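Local atomic coordinates of cell division protein FtsI/penicillin binding protein 2 (Legionella pneumophila subsp. pneumophila ATCC 43290, PDB entry 4ZTK), a protein that probably cross-links peptidoglycan during cell division, as a D,D-transpeptidase of the penicillin-binding protein family. Residues S43-I48 with I57-S62; L262-V267 with V275-I280. One frame throughout, in Å; residues are numbered along the deposited sequence.

Interaction 1: S43-I48 with I57-S62; sequences SGVIAI and IAFAES
I48 and the pair I57-A58 meet in a classic beta bulge at one end of the antiparallel hairpin formed by strands 43-49 and 56-63, at the edge of the five-stranded sheet of the penicillin-binding transpeptidase fold. I57 and A58 lie together opposite I48, whose O accepts the N-H of I57 at 2.9 Å, tilted out of the carbonyl plane, and a weak bond from A58 N at 3.4 Å. In return, I48 N gives a straighter bond to A58 O. Beyond the bulge the pairing is regular. I46 and A60 exchange two nearly linear bonds, I46 N to A60 O and A60 N to I46 O, and G44 and S62 exchange another two; of these, G44 N to S62 O is the more bent, with 133° at the hydrogen. S62 O also receives a CA-H...O contact from S43 CA. The backbone N-H groups of V45 and A47 turn the other way, to strand 274-281. S43 OG is bound by E281 and W71, and the E61 carboxylate by S70 OG and W71 N, so these polar ends are satisfied outside the hairpin.

Side chains divide between two faces. On that of I46, I48, A58 and A60, helix 22-38 packs on I46 and I48 through V28 and on A58 through Q25, and I48 CG1 rests against A58 CB at 3.8 Å. On that of V45, A47, F59 and E61, I189 of helix 189-200 packs on V45, A47 and F59. F59 has CG anti to its backbone N (chi1 -172°), which lays the ring beside V45 and A47. A47 CB reaches CD2 of the ring, while V45 CG2 sits over one ring face in a CH-pi contact, 4.2 Å from the centroid and 26° off the normal.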
ATOM      1  N   SER A  43      16.669  -4.756   3.723  1.00 38.34           N
ATOM      2  CA  SER A  43      16.374  -3.347   3.956  1.00 34.61           C
ATOM      3  C   SER A  43      14.919  -3.151   4.361  1.00 33.27           C
ATOM      4  O   SER A  43      14.125  -4.091   4.370  1.00 33.12           O
ATOM      5  CB  SER A  43      16.670  -2.510   2.710  1.00 36.47           C
ATOM      6  OG  SER A  43      15.674  -2.713   1.720  1.00 38.02           O
ATOM      7  N   GLY A  44      14.569  -1.916   4.685  1.00 32.12           N
ATOM      8  CA  GLY A  44      13.197  -1.596   5.014  1.00 29.88           C
ATOM      9  C   GLY A  44      12.987  -0.103   4.981  1.00 26.07           C
ATOM     10  O   GLY A  44      13.934   0.663   5.136  1.00 31.59           O
ATOM     11  N   VAL A  45      11.743   0.311   4.785  1.00 28.38           N
ATOM     12  CA  VAL A  45      11.413   1.723   4.710  1.00 32.05           C
ATOM     13  C   VAL A  45      10.025   1.964   5.289  1.00 30.66           C
ATOM     14  O   VAL A  45       9.132   1.131   5.138  1.00 30.08           O
ATOM     15  CB  VAL A  45      11.476   2.237   3.249  1.00 33.75           C
ATOM     16  CG1 VAL A  45      10.622   1.363   2.332  1.00 23.63           C
ATOM     17  CG2 VAL A  45      11.043   3.706   3.156  1.00 29.76           C
ATOM     18  N   ILE A  46       9.862   3.088   5.981  1.00 27.55           N
ATOM     19  CA  ILE A  46       8.550   3.550   6.407  1.00 27.32           C
ATOM     20  C   ILE A  46       8.342   4.989   5.954  1.00 28.29           C
ATOM     21  O   ILE A  46       9.227   5.835   6.106  1.00 29.79           O
ATOM     22  CB  ILE A  46       8.386   3.500   7.934  1.00 32.71           C
ATOM     23  CG1 ILE A  46       8.574   2.075   8.451  1.00 29.02           C
ATOM     24  CG2 ILE A  46       7.017   4.024   8.335  1.00 27.89           C
ATOM     25  CD1 ILE A  46       8.581   1.989   9.959  1.00 29.85           C
ATOM     26  N   ALA A  47       7.170   5.267   5.403  1.00 30.35           N
ATOM     27  CA  ALA A  47       6.824   6.628   5.026  1.00 34.47           C
ATOM     28  C   ALA A  47       5.472   7.008   5.609  1.00 29.08           C
ATOM     29  O   ALA A  47       4.576   6.166   5.723  1.00 25.63           O
ATOM     30  CB  ALA A  47       6.828   6.786   3.509  1.00 31.35           C
ATOM     31  N   ILE A  48       5.347   8.269   6.005  1.00 29.94           N
ATOM     32  CA  ILE A  48       4.086   8.818   6.486  1.00 31.34           C
ATOM     33  C   ILE A  48       3.720  10.003   5.608  1.00 31.46           C
ATOM     34  O   ILE A  48       4.586  10.768   5.213  1.00 30.45           O
ATOM     35  CB  ILE A  48       4.189   9.326   7.936  1.00 30.14           C
ATOM     36  CG1 ILE A  48       4.982   8.351   8.812  1.00 29.23           C
ATOM     37  CG2 ILE A  48       2.800   9.598   8.508  1.00 31.41           C
ATOM     38  CD1 ILE A  48       4.319   7.048   9.034  1.00 36.82           C
ATOM     39  N   ILE A  57       5.511  13.486   5.301  1.00 37.34           N
ATOM     40  CA  ILE A  57       5.877  14.173   6.536  1.00 37.59           C
ATOM     41  C   ILE A  57       6.883  13.378   7.359  1.00 37.90           C
ATOM     42  O   ILE A  57       7.384  13.858   8.372  1.00 40.75           O
ATOM     43  CB  ILE A  57       4.649  14.507   7.402  1.00 38.13           C
ATOM     44  CG1 ILE A  57       3.944  13.228   7.849  1.00 38.39           C
ATOM     45  CG2 ILE A  57       3.698  15.420   6.643  1.00 40.44           C
ATOM     46  CD1 ILE A  57       2.724  13.483   8.697  1.00 44.74           C
ATOM     47  N   ALA A  58       7.167  12.158   6.920  1.00 34.29           N
ATOM     48  CA  ALA A  58       8.247  11.370   7.500  1.00 35.16           C
ATOM     49  C   ALA A  58       8.661  10.263   6.542  1.00 32.56           C
ATOM     50  O   ALA A  58       7.831   9.701   5.821  1.00 30.99           O
ATOM     51  CB  ALA A  58       7.837  10.793   8.845  1.00 40.58           C
ATOM     52  N   PHE A  59       9.952   9.957   6.544  1.00 32.99           N
ATOM     53  CA  PHE A  59      10.519   8.961   5.648  1.00 35.53           C
ATOM     54  C   PHE A  59      11.807   8.451   6.278  1.00 36.73           C
ATOM     55  O   PHE A  59      12.727   9.225   6.519  1.00 41.85           O
ATOM     56  CB  PHE A  59      10.821   9.603   4.291  1.00 35.59           C
ATOM     57  CG  PHE A  59      11.224   8.623   3.221  1.00 39.47           C
ATOM     58  CD1 PHE A  59      12.496   8.070   3.203  1.00 42.02           C
ATOM     59  CD2 PHE A  59      10.338   8.275   2.219  1.00 35.44           C
ATOM     60  CE1 PHE A  59      12.865   7.174   2.219  1.00 41.15           C
ATOM     61  CE2 PHE A  59      10.702   7.378   1.228  1.00 43.27           C
ATOM     62  CZ  PHE A  59      11.968   6.828   1.229  1.00 43.94           C
ATOM     63  N   ALA A  60      11.875   7.155   6.556  1.00 34.73           N
ATOM     64  CA  ALA A  60      13.109   6.571   7.073  1.00 34.13           C
ATOM     65  C   ALA A  60      13.353   5.185   6.500  1.00 36.39           C
ATOM     66  O   ALA A  60      12.413   4.419   6.275  1.00 37.12           O
ATOM     67  CB  ALA A  60      13.088   6.517   8.591  1.00 32.49           C
ATOM     68  N   GLU A  61      14.620   4.871   6.266  1.00 29.35           N
ATOM     69  CA  GLU A  61      14.997   3.547   5.787  1.00 33.40           C
ATOM     70  C   GLU A  61      16.221   3.025   6.530  1.00 30.44           C
ATOM     71  O   GLU A  61      17.006   3.799   7.074  1.00 36.52           O
ATOM     72  CB  GLU A  61      15.251   3.564   4.274  1.00 35.63           C
ATOM     73  CG  GLU A  61      16.415   4.444   3.839  1.00 42.25           C
ATOM     74  CD  GLU A  61      16.541   4.551   2.325  1.00 47.97           C
ATOM     75  OE1 GLU A  61      16.938   5.632   1.835  1.00 57.20           O
ATOM     76  OE2 GLU A  61      16.248   3.560   1.624  1.00 38.88           O
ATOM     77  N   SER A  62      16.365   1.708   6.555  1.00 34.79           N
ATOM     78  CA  SER A  62      17.507   1.057   7.179  1.00 37.53           C
ATOM     79  C   SER A  62      17.921  -0.120   6.311  1.00 45.72           C
ATOM     80  O   SER A  62      17.067  -0.891   5.866  1.00 36.93           O
ATOM     81  CB  SER A  62      17.140   0.567   8.579  1.00 37.86           C
ATOM     82  OG  SER A  62      18.262   0.005   9.240  1.00 39.23           O
TER

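Interaction 2: L262-V267 with V275-I280; sequences LFAGYV and VLLVVI
The antiparallel hairpin of strands 259-267 and 274-281 belongs to the central sheet of the transpeptidase domain, and four main-chain bonds join 262-267 to 275-280 across F263-V278 and G265-L276. F263 and V278 bond reciprocally, the N-H of F263 approaching V278 O in the carbonyl plane. In the second pair the bond from L276 N to G265 O is short at 2.8 Å and almost straight at hydrogen (172°), although the donor lies 29° out of the carbonyl plane.

Between these pairs, A264 faces L277. With chi1 near 175°, the L277 side chain runs beside its own carbonyl carbon, and CD1 reaches A264 CB at 3.7 Å, also passing close to F263 O. On the same face L262 and V279 lie side by side and point the same way, L262 CG meeting V279 CG2 at 3.9 Å. V275 CG1 touches the carbonyl of G265, 3.5 Å from its O. On the opposite face L276 CD1 meets V267 CG1 at 3.9 Å, the two side chains crossing at a slant.

A264 also backbone-bonds to K248, whose KTG sequence lies beside the SxxK-type S80 and K83, consistent with strand 246-253 edging the active site as in relatives. Helix 189-200 covers the face of A264, Y266, V275 and L277, with Y196 against A264; the hydroxyl of Y266 is hydrogen-bonded to N223. Helix 295-310 covers the other face: F303 stands edge-to-face to the F263 ring and also touches L276, while A299 packs on F263 and V278. Strand 259-267 is flanked on its far side by strand 246-253, and strand 274-281 by strand 43-49.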
ATOM      1  N   LEU A 262       4.755  -5.755   2.236  1.00 21.81           N
ATOM      2  CA  LEU A 262       4.199  -4.408   2.205  1.00 23.83           C
ATOM      3  C   LEU A 262       2.942  -4.275   3.038  1.00 27.21           C
ATOM      4  O   LEU A 262       2.156  -5.214   3.138  1.00 21.80           O
ATOM      5  CB  LEU A 262       3.851  -4.007   0.765  1.00 23.87           C
ATOM      6  CG  LEU A 262       4.914  -4.023  -0.331  1.00 27.09           C
ATOM      7  CD1 LEU A 262       5.088  -5.428  -0.891  1.00 32.86           C
ATOM      8  CD2 LEU A 262       4.538  -3.041  -1.434  1.00 28.66           C
ATOM      9  N   PHE A 263       2.742  -3.092   3.615  1.00 25.62           N
ATOM     10  CA  PHE A 263       1.454  -2.744   4.195  1.00 24.91           C
ATOM     11  C   PHE A 263       1.203  -1.255   4.042  1.00 24.72           C
ATOM     12  O   PHE A 263       2.015  -0.434   4.451  1.00 26.76           O
ATOM     13  CB  PHE A 263       1.349  -3.156   5.664  1.00 19.94           C
ATOM     14  CG  PHE A 263      -0.052  -3.074   6.214  1.00 19.58           C
ATOM     15  CD1 PHE A 263      -0.989  -4.046   5.909  1.00 24.85           C
ATOM     16  CD2 PHE A 263      -0.431  -2.025   7.034  1.00 22.22           C
ATOM     17  CE1 PHE A 263      -2.282  -3.976   6.413  1.00 31.81           C
ATOM     18  CE2 PHE A 263      -1.720  -1.949   7.549  1.00 29.36           C
ATOM     19  CZ  PHE A 263      -2.647  -2.924   7.236  1.00 28.21           C
ATOM     20  N   ALA A 264       0.072  -0.921   3.437  1.00 25.60           N
ATOM     21  CA  ALA A 264      -0.288   0.461   3.176  1.00 29.03           C
ATOM     22  C   ALA A 264      -1.636   0.732   3.808  1.00 28.03           C
ATOM     23  O   ALA A 264      -2.545  -0.081   3.705  1.00 26.90           O
ATOM     24  CB  ALA A 264      -0.351   0.712   1.679  1.00 23.99           C
ATOM     25  N   GLY A 265      -1.772   1.876   4.464  1.00 26.10           N
ATOM     26  CA  GLY A 265      -3.029   2.199   5.104  1.00 28.94           C
ATOM     27  C   GLY A 265      -3.102   3.601   5.671  1.00 32.95           C
ATOM     28  O   GLY A 265      -2.239   4.439   5.416  1.00 31.68           O
ATOM     29  N   TYR A 266      -4.150   3.856   6.446  1.00 30.83           N
ATOM     30  CA  TYR A 266      -4.351   5.168   7.035  1.00 31.36           C
ATOM     31  C   TYR A 266      -5.186   5.061   8.307  1.00 30.95           C
ATOM     32  O   TYR A 266      -5.920   4.089   8.497  1.00 30.81           O
ATOM     33  CB  TYR A 266      -4.978   6.131   6.021  1.00 26.28           C
ATOM     34  CG  TYR A 266      -6.260   5.627   5.392  1.00 25.91           C
ATOM     35  CD1 TYR A 266      -7.480   5.794   6.032  1.00 30.95           C
ATOM     36  CD2 TYR A 266      -6.252   4.997   4.155  1.00 27.39           C
ATOM     37  CE1 TYR A 266      -8.657   5.344   5.465  1.00 33.09           C
ATOM     38  CE2 TYR A 266      -7.427   4.548   3.571  1.00 24.93           C
ATOM     39  CZ  TYR A 266      -8.626   4.722   4.235  1.00 36.67           C
ATOM     40  OH  TYR A 266      -9.801   4.273   3.675  1.00 36.26           O
ATOM     41  N   VAL A 267      -5.068   6.063   9.175  1.00 28.66           N
ATOM     42  CA  VAL A 267      -5.604   5.966  10.528  1.00 30.21           C
ATOM     43  C   VAL A 267      -5.831   7.361  11.115  1.00 33.31           C
ATOM     44  O   VAL A 267      -5.048   8.274  10.848  1.00 36.45           O
ATOM     45  CB  VAL A 267      -4.635   5.148  11.434  1.00 47.75           C
ATOM     46  CG1 VAL A 267      -3.309   5.876  11.612  1.00 41.03           C
ATOM     47  CG2 VAL A 267      -5.252   4.850  12.784  1.00 43.29           C
ATOM     48  N   VAL A 275      -1.300   8.817   6.752  1.00 25.50           N
ATOM     49  CA  VAL A 275      -1.213   7.743   5.782  1.00 23.29           C
ATOM     50  C   VAL A 275       0.146   7.104   6.000  1.00 28.77           C
ATOM     51  O   VAL A 275       1.146   7.809   6.154  1.00 32.24           O
ATOM     52  CB  VAL A 275      -1.304   8.267   4.337  1.00 24.61           C
ATOM     53  CG1 VAL A 275      -1.441   7.103   3.362  1.00 20.90           C
ATOM     54  CG2 VAL A 275      -2.469   9.242   4.190  1.00 23.90           C
ATOM     55  N   LEU A 276       0.188   5.777   6.034  1.00 22.72           N
ATOM     56  CA  LEU A 276       1.442   5.077   6.289  1.00 22.55           C
ATOM     57  C   LEU A 276       1.682   3.992   5.258  1.00 29.18           C
ATOM     58  O   LEU A 276       0.744   3.339   4.803  1.00 28.12           O
ATOM     59  CB  LEU A 276       1.446   4.433   7.680  1.00 24.74           C
ATOM     60  CG  LEU A 276       1.141   5.268   8.922  1.00 37.66           C
ATOM     61  CD1 LEU A 276      -0.357   5.445   9.118  1.00 35.11           C
ATOM     62  CD2 LEU A 276       1.761   4.608  10.132  1.00 39.15           C
ATOM     63  N   LEU A 277       2.950   3.800   4.916  1.00 28.07           N
ATOM     64  CA  LEU A 277       3.380   2.727   4.035  1.00 24.89           C
ATOM     65  C   LEU A 277       4.632   2.106   4.630  1.00 29.19           C
ATOM     66  O   LEU A 277       5.596   2.811   4.957  1.00 26.88           O
ATOM     67  CB  LEU A 277       3.664   3.260   2.631  1.00 21.54           C
ATOM     68  CG  LEU A 277       4.246   2.268   1.616  1.00 32.44           C
ATOM     69  CD1 LEU A 277       3.369   1.027   1.491  1.00 27.96           C
ATOM     70  CD2 LEU A 277       4.424   2.929   0.248  1.00 28.62           C
ATOM     71  N   VAL A 278       4.607   0.789   4.793  1.00 28.83           N
ATOM     72  CA  VAL A 278       5.747   0.050   5.318  1.00 25.75           C
ATOM     73  C   VAL A 278       6.171  -0.994   4.296  1.00 31.51           C
ATOM     74  O   VAL A 278       5.337  -1.748   3.791  1.00 25.07           O
ATOM     75  CB  VAL A 278       5.393  -0.679   6.632  1.00 28.22           C
ATOM     76  CG1 VAL A 278       6.551  -1.546   7.085  1.00 27.78           C
ATOM     77  CG2 VAL A 278       5.012   0.316   7.718  1.00 28.03           C
ATOM     78  N   VAL A 279       7.461  -1.033   3.983  1.00 25.13           N
ATOM     79  CA  VAL A 279       7.990  -2.062   3.098  1.00 29.59           C
ATOM     80  C   VAL A 279       9.242  -2.675   3.702  1.00 30.53           C
ATOM     81  O   VAL A 279      10.175  -1.964   4.074  1.00 31.42           O
ATOM     82  CB  VAL A 279       8.309  -1.511   1.685  1.00 31.61           C
ATOM     83  CG1 VAL A 279       8.988  -2.581   0.832  1.00 29.45           C
ATOM     84  CG2 VAL A 279       7.042  -1.026   1.012  1.00 29.85           C
ATOM     85  N   ILE A 280       9.243  -3.998   3.814  1.00 26.30           N
ATOM     86  CA  ILE A 280      10.383  -4.735   4.339  1.00 29.46           C
ATOM     87  C   ILE A 280      10.930  -5.578   3.201  1.00 30.56           C
ATOM     88  O   ILE A 280      10.156  -6.198   2.471  1.00 29.23           O
ATOM     89  CB  ILE A 280       9.964  -5.694   5.477  1.00 28.29           C
ATOM     90  CG1 ILE A 280       9.150  -4.960   6.549  1.00 28.78           C
ATOM     91  CG2 ILE A 280      11.182  -6.396   6.069  1.00 28.66           C
ATOM     92  CD1 ILE A 280       9.890  -3.826   7.235  1.00 29.66           C
TER

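Overall arrangement
Following helix 22-38, interaction 1 closes a short hairpin between 43-48 and 57-62, whose strands are joined by a six-residue loop. The chain leaves the sheet for the mostly helical part of the fold and returns through strand 246-253 to strand 259-267, where interaction 2 closes a second short hairpin between 262-267 and 275-280. The two loops are in series and neither nest nor cross. The strands of each hairpin that face the other, 43-49 and 274-281, are neighbours, so residues near the start of the chain lie beside those near its end. Probable hydrogen bonds V45 N to V279 O and A47 N to L277 O join the hairpins into one antiparallel sheet, with strand 246-253 beyond the second.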